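Local coordinates for protein Sec-alkylsulfatase (Pseudomonas sp., PDB 4AXH) that hydrolyses (R)-secondary-alkyl sulfates to (S)-alcohols with strict inversion of configuration, as a zinc-dependent homodimeric sulfatase of the metallo-beta-lactamase superfamily, at residues A39-K44 and G509-N514; D131-T136 and H181-G186; N573-F576 and Q581-A584. One frame throughout, in Å; residues are numbered along the deposited sequence.

Contact 1 (A39-K44 and G509-N514); sequences AITAAK and GYQTEN
The side-chain amide of Gln511 meets helix 39-48 with one face and one edge: Lys44 lies over one face of the plane, and Thr41 sits at the NE2 edge. This is helix-to-helix packing, in which the N-terminal helix rests against the last turn of helix 495-511 in the alkylsulfatase dimerisation region. The aliphatic chain of Lys44 crosses Gln511 at about a right angle, its CD atom 3.7 Å from Gln511 CD, so methylene rather than ammonium forms the closer cover. At the edge, Gln511 NE2 donates to Thr41 OG1 over 2.8 Å; the bond is nearly straight (164°) and stays within 10° of the amide plane. The same hydroxyl is also hydrogen-bonded to Gln507 OE1, one turn earlier in helix 495-511, and Tyr477 of helix 477-490 touches both Thr41 and Gln511. Beyond CG the Gln511 chain is extended (chi2 178°), which carries the amide across to the other helix. Tyr510 contributes its root alone, because the ring leads away and its OH bonds to Gln242 and to the backbone of Lys35. What remains is apolar: Thr41 CG2 rests 3.7 Å from Tyr510 CB.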
loop_
_atom_site.group_PDB
_atom_site.type_symbol
_atom_site.label_atom_id
_atom_site.label_comp_id
_atom_site.label_asym_id
_atom_site.label_seq_id
_atom_site.Cartn_x
_atom_site.Cartn_y
_atom_site.Cartn_z
ATOM N N ALA A 39 15.539 -23.471 -28.887
ATOM C CA ALA A 39 15.056 -24.848 -28.850
ATOM C C ALA A 39 14.179 -25.080 -27.610
ATOM O O ALA A 39 13.121 -25.719 -27.702
ATOM C CB ALA A 39 16.243 -25.794 -28.836
ATOM N N ILE A 40 14.616 -24.506 -26.479
ATOM C CA ILE A 40 14.024 -24.615 -25.155
ATOM C C ILE A 40 12.674 -23.895 -25.074
ATOM O O ILE A 40 11.701 -24.496 -24.610
ATOM C CB ILE A 40 15.026 -24.162 -24.068
ATOM C CG1 ILE A 40 16.408 -24.850 -24.248
ATOM C CG2 ILE A 40 14.477 -24.412 -22.669
ATOM C CD1 ILE A 40 17.481 -24.071 -25.268
ATOM N N THR A 41 12.624 -22.619 -25.532
ATOM C CA THR A 41 11.450 -21.753 -25.580
ATOM C C THR A 41 10.380 -22.438 -26.403
ATOM O O THR A 41 9.263 -22.582 -25.915
ATOM C CB THR A 41 11.839 -20.346 -26.099
ATOM O OG1 THR A 41 12.523 -19.631 -25.070
ATOM C CG2 THR A 41 10.652 -19.518 -26.581
ATOM N N ALA A 42 10.719 -22.888 -27.621
ATOM C CA ALA A 42 9.773 -23.559 -28.505
ATOM C C ALA A 42 9.169 -24.840 -27.868
ATOM O O ALA A 42 7.967 -25.077 -27.999
ATOM C CB ALA A 42 10.426 -23.867 -29.849
ATOM N N ALA A 43 9.996 -25.632 -27.156
ATOM C CA ALA A 43 9.589 -26.845 -26.444
ATOM C C ALA A 43 8.651 -26.486 -25.281
ATOM O O ALA A 43 7.605 -27.110 -25.137
ATOM C CB ALA A 43 10.813 -27.569 -25.915
ATOM N N LYS A 44 9.024 -25.476 -24.468
ATOM C CA LYS A 44 8.252 -24.967 -23.331
ATOM C C LYS A 44 6.839 -24.499 -23.756
ATOM O O LYS A 44 5.873 -24.771 -23.043
ATOM C CB LYS A 44 9.004 -23.828 -22.638
ATOM C CG LYS A 44 8.700 -23.736 -21.145
ATOM C CD LYS A 44 8.869 -22.302 -20.586
ATOM C CE LYS A 44 8.527 -22.200 -19.110
ATOM N NZ LYS A 44 9.703 -22.508 -18.243
ATOM N N GLY A 509 9.782 -13.069 -22.828
ATOM C CA GLY A 509 8.615 -12.476 -23.464
ATOM C C GLY A 509 7.937 -13.488 -24.355
ATOM O O GLY A 509 6.708 -13.569 -24.369
ATOM N N TYR A 510 8.750 -14.291 -25.100
ATOM C CA TYR A 510 8.259 -15.369 -25.957
ATOM C C TYR A 510 7.600 -16.462 -25.104
ATOM O O TYR A 510 6.715 -17.159 -25.582
ATOM C CB TYR A 510 9.416 -16.005 -26.759
ATOM C CG TYR A 510 10.042 -15.151 -27.849
ATOM C CD1 TYR A 510 9.329 -14.116 -28.453
ATOM C CD2 TYR A 510 11.334 -15.405 -28.310
ATOM C CE1 TYR A 510 9.895 -13.337 -29.465
ATOM C CE2 TYR A 510 11.921 -14.611 -29.299
ATOM C CZ TYR A 510 11.197 -13.576 -29.874
ATOM O OH TYR A 510 11.745 -12.788 -30.859
ATOM N N GLN A 511 8.038 -16.598 -23.840
ATOM C CA GLN A 511 7.609 -17.632 -22.902
ATOM C C GLN A 511 6.385 -17.300 -22.057
ATOM O O GLN A 511 5.576 -18.192 -21.812
ATOM C CB GLN A 511 8.786 -18.064 -21.984
ATOM C CG GLN A 511 9.771 -19.051 -22.622
ATOM C CD GLN A 511 10.917 -19.396 -21.709
ATOM O OE1 GLN A 511 10.823 -19.307 -20.466
ATOM N NE2 GLN A 511 12.033 -19.820 -22.308
ATOM N N THR A 512 6.288 -16.057 -21.549
ATOM C CA THR A 512 5.205 -15.587 -20.660
ATOM C C THR A 512 3.796 -15.576 -21.234
ATOM O O THR A 512 3.571 -15.120 -22.367
ATOM C CB THR A 512 5.542 -14.279 -19.968
ATOM O OG1 THR A 512 4.553 -14.034 -18.976
ATOM C CG2 THR A 512 5.599 -13.091 -20.926
ATOM N N GLU A 513 2.850 -16.046 -20.396
ATOM C CA GLU A 513 1.406 -16.111 -20.624
ATOM C C GLU A 513 0.784 -14.712 -20.461
ATOM O O GLU A 513 -0.240 -14.397 -21.083
ATOM C CB GLU A 513 0.805 -17.072 -19.585
ATOM C CG GLU A 513 -0.701 -17.053 -19.480
ATOM C CD GLU A 513 -1.279 -18.248 -18.770
ATOM O OE1 GLU A 513 -0.700 -18.662 -17.740
ATOM O OE2 GLU A 513 -2.311 -18.773 -19.252
ATOM N N ASN A 514 1.411 -13.897 -19.611
ATOM C CA ASN A 514 1.001 -12.549 -19.270
ATOM C C ASN A 514 1.298 -11.556 -20.374
ATOM O O ASN A 514 2.443 -11.426 -20.808
ATOM C CB ASN A 514 1.645 -12.132 -17.954
ATOM C CG ASN A 514 1.019 -10.891 -17.397
ATOM O OD1 ASN A 514 1.257 -9.791 -17.890
ATOM N ND2 ASN A 514 0.181 -11.047 -16.376
#

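Contact 2 (D131-T136 and H181-G186); sequences DPANMT and HIDHFG. With ZN (zinc ion), chain D; ZN (zinc ion), chain C.
Ala133 presents its methyl group to Asp183 and His184, two ligands of the same zinc ion. Its CB lies 4.0 Å from Asp183 CB and makes an off-centre CH-pi contact with the His184 imidazole, 4.3 Å from the ring centroid and 29° off the normal. An Asx turn shapes the loop carrying this methyl: Asp131 OD2 accepts from Ala133 N (2.9 Å) on its anti side, while Thr151 OG1 is hydrogen-bonded to the same oxygen and Thr155 OG1 to OD1. With chi1 at 47°, the Asp183 carboxyl carbon is lodged between its backbone N and carbonyl carbon; from there OD2 binds zinc at 2.2 Å, and OD1 accepts a weak hydrogen bond from the water bridging both metals. Asp183 and His184 close the HxHxDH signature of the metallo-beta-lactamase fold, which runs from His179 to His184; Asp310 and His355 complete the zinc site these two share. A chi2 of -87° sets the His184 imidazole about square to the plane of its CA, CB and CG, and NE2 binds the ion at 2.0 Å; on the far side of the ring, ND1 is tied to Asp148 OD2, a second-shell bond that limits its rotation. His181 reaches the other zinc ion with ND1 (2.1 Å), alongside His179, Glu291 and Asp310. A second water links the two segments, donating to Asn134 O and Asp183 O at 2.8 and 2.9 Å.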
loop_
_atom_site.group_PDB
_atom_site.type_symbol
_atom_site.label_atom_id
_atom_site.label_comp_id
_atom_site.label_asym_id
_atom_site.label_seq_id
_atom_site.Cartn_x
_atom_site.Cartn_y
_atom_site.Cartn_z
ATOM N N ASP A 131 -11.358 0.082 -29.259
ATOM C CA ASP A 131 -10.719 0.811 -28.150
ATOM C C ASP A 131 -10.289 -0.203 -27.068
ATOM O O ASP A 131 -10.900 -1.282 -26.982
ATOM C CB ASP A 131 -11.824 1.719 -27.503
ATOM C CG ASP A 131 -11.413 2.724 -26.439
ATOM O OD1 ASP A 131 -11.102 3.882 -26.800
ATOM O OD2 ASP A 131 -11.509 2.390 -25.244
ATOM N N PRO A 132 -9.365 0.153 -26.126
ATOM C CA PRO A 132 -9.107 -0.739 -24.994
ATOM C C PRO A 132 -10.378 -1.201 -24.240
ATOM O O PRO A 132 -10.437 -2.323 -23.747
ATOM C CB PRO A 132 -8.226 0.137 -24.089
ATOM C CG PRO A 132 -7.488 1.011 -25.010
ATOM C CD PRO A 132 -8.501 1.363 -26.036
ATOM N N ALA A 133 -11.408 -0.350 -24.163
ATOM C CA ALA A 133 -12.651 -0.684 -23.467
ATOM C C ALA A 133 -13.858 -0.903 -24.418
ATOM O O ALA A 133 -13.712 -0.838 -25.635
ATOM C CB ALA A 133 -12.957 0.368 -22.418
ATOM N N ASN A 134 -15.026 -1.208 -23.847
ATOM C CA ASN A 134 -16.278 -1.439 -24.555
ATOM C C ASN A 134 -17.286 -0.354 -24.216
ATOM O O ASN A 134 -17.231 0.249 -23.125
ATOM C CB ASN A 134 -16.902 -2.810 -24.152
ATOM C CG ASN A 134 -16.012 -4.019 -24.305
ATOM O OD1 ASN A 134 -15.024 -4.044 -25.067
ATOM N ND2 ASN A 134 -16.363 -5.060 -23.586
ATOM N N MET A 135 -18.248 -0.152 -25.149
ATOM C CA MET A 135 -19.366 0.777 -25.000
ATOM C C MET A 135 -20.646 -0.077 -25.059
ATOM O O MET A 135 -20.872 -0.805 -26.029
ATOM C CB MET A 135 -19.346 1.820 -26.151
ATOM C CG MET A 135 -20.421 2.920 -26.052
ATOM S SD MET A 135 -20.658 3.842 -27.611
ATOM C CE MET A 135 -19.145 4.873 -27.637
ATOM N N THR A 136 -21.455 -0.007 -24.027
ATOM C CA THR A 136 -22.739 -0.703 -24.003
ATOM C C THR A 136 -23.823 0.293 -24.485
ATOM O O THR A 136 -23.922 1.401 -23.948
ATOM C CB THR A 136 -23.028 -1.209 -22.600
ATOM O OG1 THR A 136 -21.937 -2.036 -22.148
ATOM C CG2 THR A 136 -24.370 -1.925 -22.513
ATOM N N HIS A 181 -12.081 5.563 -14.494
ATOM C CA HIS A 181 -10.916 5.284 -15.351
ATOM C C HIS A 181 -11.058 5.912 -16.727
ATOM O O HIS A 181 -12.154 5.919 -17.288
ATOM C CB HIS A 181 -10.591 3.794 -15.451
ATOM C CG HIS A 181 -10.007 3.201 -14.203
ATOM N ND1 HIS A 181 -10.144 1.852 -13.916
ATOM C CD2 HIS A 181 -9.323 3.788 -13.196
ATOM C CE1 HIS A 181 -9.544 1.674 -12.742
ATOM N NE2 HIS A 181 -9.012 2.807 -12.285
ATOM N N ILE A 182 -9.953 6.461 -17.260
ATOM C CA ILE A 182 -9.935 7.170 -18.541
ATOM C C ILE A 182 -10.498 6.384 -19.733
ATOM O O ILE A 182 -11.040 6.987 -20.657
ATOM C CB ILE A 182 -8.590 7.879 -18.862
ATOM C CG1 ILE A 182 -7.796 8.220 -17.579
ATOM C CG2 ILE A 182 -8.838 9.160 -19.691
ATOM C CD1 ILE A 182 -6.209 8.458 -17.745
ATOM N N ASP A 183 -10.419 5.056 -19.697
ATOM C CA ASP A 183 -10.945 4.206 -20.764
ATOM C C ASP A 183 -12.464 4.083 -20.695
ATOM O O ASP A 183 -13.090 3.413 -21.528
ATOM C CB ASP A 183 -10.242 2.820 -20.804
ATOM C CG ASP A 183 -10.064 2.077 -19.480
ATOM O OD1 ASP A 183 -9.821 2.742 -18.437
ATOM O OD2 ASP A 183 -10.114 0.832 -19.490
ATOM N N HIS A 184 -13.067 4.764 -19.716
ATOM C CA HIS A 184 -14.502 4.710 -19.524
ATOM C C HIS A 184 -15.208 6.054 -19.661
ATOM O O HIS A 184 -16.363 6.073 -20.102
ATOM C CB HIS A 184 -14.828 3.937 -18.238
ATOM C CG HIS A 184 -14.296 2.542 -18.273
ATOM N ND1 HIS A 184 -15.024 1.505 -18.823
ATOM C CD2 HIS A 184 -13.074 2.080 -17.926
ATOM C CE1 HIS A 184 -14.237 0.443 -18.784
ATOM N NE2 HIS A 184 -13.054 0.735 -18.237
ATOM N N PHE A 185 -14.509 7.177 -19.371
ATOM C CA PHE A 185 -15.068 8.537 -19.506
ATOM C C PHE A 185 -14.390 9.380 -20.605
ATOM O O PHE A 185 -14.922 10.429 -20.995
ATOM C CB PHE A 185 -15.006 9.296 -18.158
ATOM C CG PHE A 185 -13.634 9.560 -17.561
ATOM C CD1 PHE A 185 -12.811 10.558 -18.072
ATOM C CD2 PHE A 185 -13.207 8.877 -16.428
ATOM C CE1 PHE A 185 -11.541 10.801 -17.519
ATOM C CE2 PHE A 185 -11.947 9.140 -15.850
ATOM C CZ PHE A 185 -11.114 10.087 -16.410
ATOM N N GLY A 186 -13.212 8.938 -21.052
ATOM C CA GLY A 186 -12.328 9.641 -21.977
ATOM C C GLY A 186 -12.867 10.165 -23.277
ATOM O O GLY A 186 -12.348 11.145 -23.794
HETATM ZN ZN ZN D . -11.096 0.267 -14.973
HETATM ZN ZN ZN C . -11.360 -0.375 -18.196
HETATM O O HOH W 1 -15.631 2.510 -22.571
HETATM O O HOH W 2 -10.113 0.580 -16.787
#

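Contact 3 (N573-F576 and Q581-A584); sequences NWVF and QDIA
A beta hairpin of the C-terminal, SCP2-like domain joins these segments: strand 570-576 turns back into strand 581-588, within a five-stranded mixed sheet. The short strand segments run antiparallel, 167° between their directions and 4.8 Å apart at closest approach. Trp574 and Ile583 make a hydrogen-bonded pair, with Trp574 N to Ile583 O and Ile583 N to Trp574 O both at 2.9 Å; the first bond is bent at hydrogen (146°), the second almost straight (173°). Phe576 and Gln581 form the next hydrogen-bonded pair toward the turn. Here Phe576 N donates to Gln581 O at 3.1 Å, whereas the return bond, Gln581 N to Phe576 O, is weak at 3.4 Å. Between these two hydrogen-bonded pairs lies the non-hydrogen-bonded pair Val575-Asp582.

Side chains alternate between the two faces. On the face carrying Trp574, Phe576, Gln581 and Ile583, the CG2 branch of Ile583 is the link: it approaches Trp574 CB at 3.7 Å and meets the rim of the Phe576 ring at CE1, near the ring plane, at 3.9 Å. Because Ile583 CG1 is anti to the backbone N, CG2 takes the position beside both backbone branches and is turned to these neighbours. Phe576 and Ile583 run side by side, and helix 549-559 packs on this face through Pro549 and Phe553. On the other face, the Asp582 carboxylate lies alongside Val575, while Asn573 OD1 leans over the methyl of Ala584, 3.5 Å away at CB, and accepts a bond from Asn600 N. Backbone bonding thus sets the hairpin register, while the face of Trp574, Phe576 and Ile583 offers the helix a mainly apolar surface, with Gln581 at its turn end, and the other mixes polar groups with small aliphatic ones.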
loop_
_atom_site.group_PDB
_atom_site.type_symbol
_atom_site.label_atom_id
_atom_site.label_comp_id
_atom_site.label_asym_id
_atom_site.label_seq_id
_atom_site.Cartn_x
_atom_site.Cartn_y
_atom_site.Cartn_z
ATOM N N ASN A 573 -0.255 34.399 -0.414
ATOM C CA ASN A 573 -1.710 34.268 -0.435
ATOM C C ASN A 573 -2.136 34.288 -1.896
ATOM O O ASN A 573 -1.529 34.986 -2.713
ATOM C CB ASN A 573 -2.397 35.399 0.316
ATOM C CG ASN A 573 -2.433 35.202 1.806
ATOM O OD1 ASN A 573 -2.288 34.086 2.324
ATOM N ND2 ASN A 573 -2.664 36.286 2.531
ATOM N N TRP A 574 -3.140 33.480 -2.231
ATOM C CA TRP A 574 -3.707 33.358 -3.568
ATOM C C TRP A 574 -5.213 33.511 -3.420
ATOM O O TRP A 574 -5.816 32.888 -2.531
ATOM C CB TRP A 574 -3.357 31.991 -4.179
ATOM C CG TRP A 574 -1.915 31.824 -4.544
ATOM C CD1 TRP A 574 -0.872 31.575 -3.698
ATOM C CD2 TRP A 574 -1.364 31.849 -5.864
ATOM N NE1 TRP A 574 0.305 31.498 -4.408
ATOM C CE2 TRP A 574 0.028 31.631 -5.743
ATOM C CE3 TRP A 574 -1.918 32.016 -7.145
ATOM C CZ2 TRP A 574 0.879 31.593 -6.851
ATOM C CZ3 TRP A 574 -1.072 31.988 -8.243
ATOM C CH2 TRP A 574 0.311 31.789 -8.090
ATOM N N VAL A 575 -5.816 34.385 -4.242
ATOM C CA VAL A 575 -7.253 34.647 -4.191
ATOM C C VAL A 575 -7.865 34.541 -5.550
ATOM O O VAL A 575 -7.425 35.204 -6.486
ATOM C CB VAL A 575 -7.721 35.865 -3.326
ATOM C CG1 VAL A 575 -6.554 36.639 -2.699
ATOM C CG2 VAL A 575 -8.686 36.792 -4.065
ATOM N N PHE A 576 -8.835 33.641 -5.669
ATOM C CA PHE A 576 -9.519 33.338 -6.914
ATOM C C PHE A 576 -10.953 33.852 -6.868
ATOM O O PHE A 576 -11.835 33.209 -6.293
ATOM C CB PHE A 576 -9.452 31.826 -7.194
ATOM C CG PHE A 576 -8.066 31.287 -7.457
ATOM C CD1 PHE A 576 -7.255 30.864 -6.407
ATOM C CD2 PHE A 576 -7.588 31.159 -8.753
ATOM C CE1 PHE A 576 -5.979 30.341 -6.650
ATOM C CE2 PHE A 576 -6.314 30.636 -8.996
ATOM C CZ PHE A 576 -5.516 30.232 -7.942
ATOM N N GLN A 581 -12.543 31.352 -3.560
ATOM C CA GLN A 581 -11.630 30.505 -2.801
ATOM C C GLN A 581 -10.268 31.168 -2.544
ATOM O O GLN A 581 -9.615 31.668 -3.463
ATOM C CB GLN A 581 -11.460 29.140 -3.498
ATOM C CG GLN A 581 -11.072 28.017 -2.549
ATOM C CD GLN A 581 -9.961 27.169 -3.100
ATOM O OE1 GLN A 581 -10.167 26.335 -3.991
ATOM N NE2 GLN A 581 -8.758 27.358 -2.569
ATOM N N ASP A 582 -9.847 31.133 -1.282
ATOM C CA ASP A 582 -8.590 31.695 -0.813
ATOM C C ASP A 582 -7.657 30.583 -0.375
ATOM O O ASP A 582 -8.060 29.695 0.371
ATOM C CB ASP A 582 -8.850 32.668 0.343
ATOM C CG ASP A 582 -9.620 33.905 -0.083
ATOM O OD1 ASP A 582 -10.874 33.862 -0.068
ATOM O OD2 ASP A 582 -8.974 34.905 -0.447
ATOM N N ILE A 583 -6.422 30.617 -0.849
ATOM C CA ILE A 583 -5.445 29.593 -0.509
ATOM C C ILE A 583 -4.142 30.234 -0.033
ATOM O O ILE A 583 -3.621 31.128 -0.690
ATOM C CB ILE A 583 -5.325 28.472 -1.612
ATOM C CG1 ILE A 583 -4.265 27.381 -1.308
ATOM C CG2 ILE A 583 -5.280 28.986 -3.051
ATOM C CD1 ILE A 583 -2.797 27.732 -1.540
ATOM N N ALA A 584 -3.637 29.792 1.124
ATOM C CA ALA A 584 -2.425 30.336 1.721
ATOM C C ALA A 584 -1.210 29.401 1.633
ATOM O O ALA A 584 -1.097 28.440 2.401
ATOM C CB ALA A 584 -2.697 30.745 3.168
#

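In the fold
Measured from contact centre to chain centre, contact 2 lies about 11 Å out and is buried; contact 1, only partly buried, lies at about 26 Å, and contact 3, though well covered, at about 34 Å. No two share a helix or strand: contact 1 pairs two helices, contact 2 a loop with the metal-binding helix 182-185 and its N-cap, and contact 3 two strands. Contacts 1 and 3 lie on opposite sides of the chain's centre. Beside the zinc ions, the segments meet through one methyl group and a bridging water, while the metal bonds belong to 181-186; a single side-chain hydrogen bond joins the helices, and backbone bonds the hairpin. Contact 1 joins residues most distant in sequence, contact 3 the nearest.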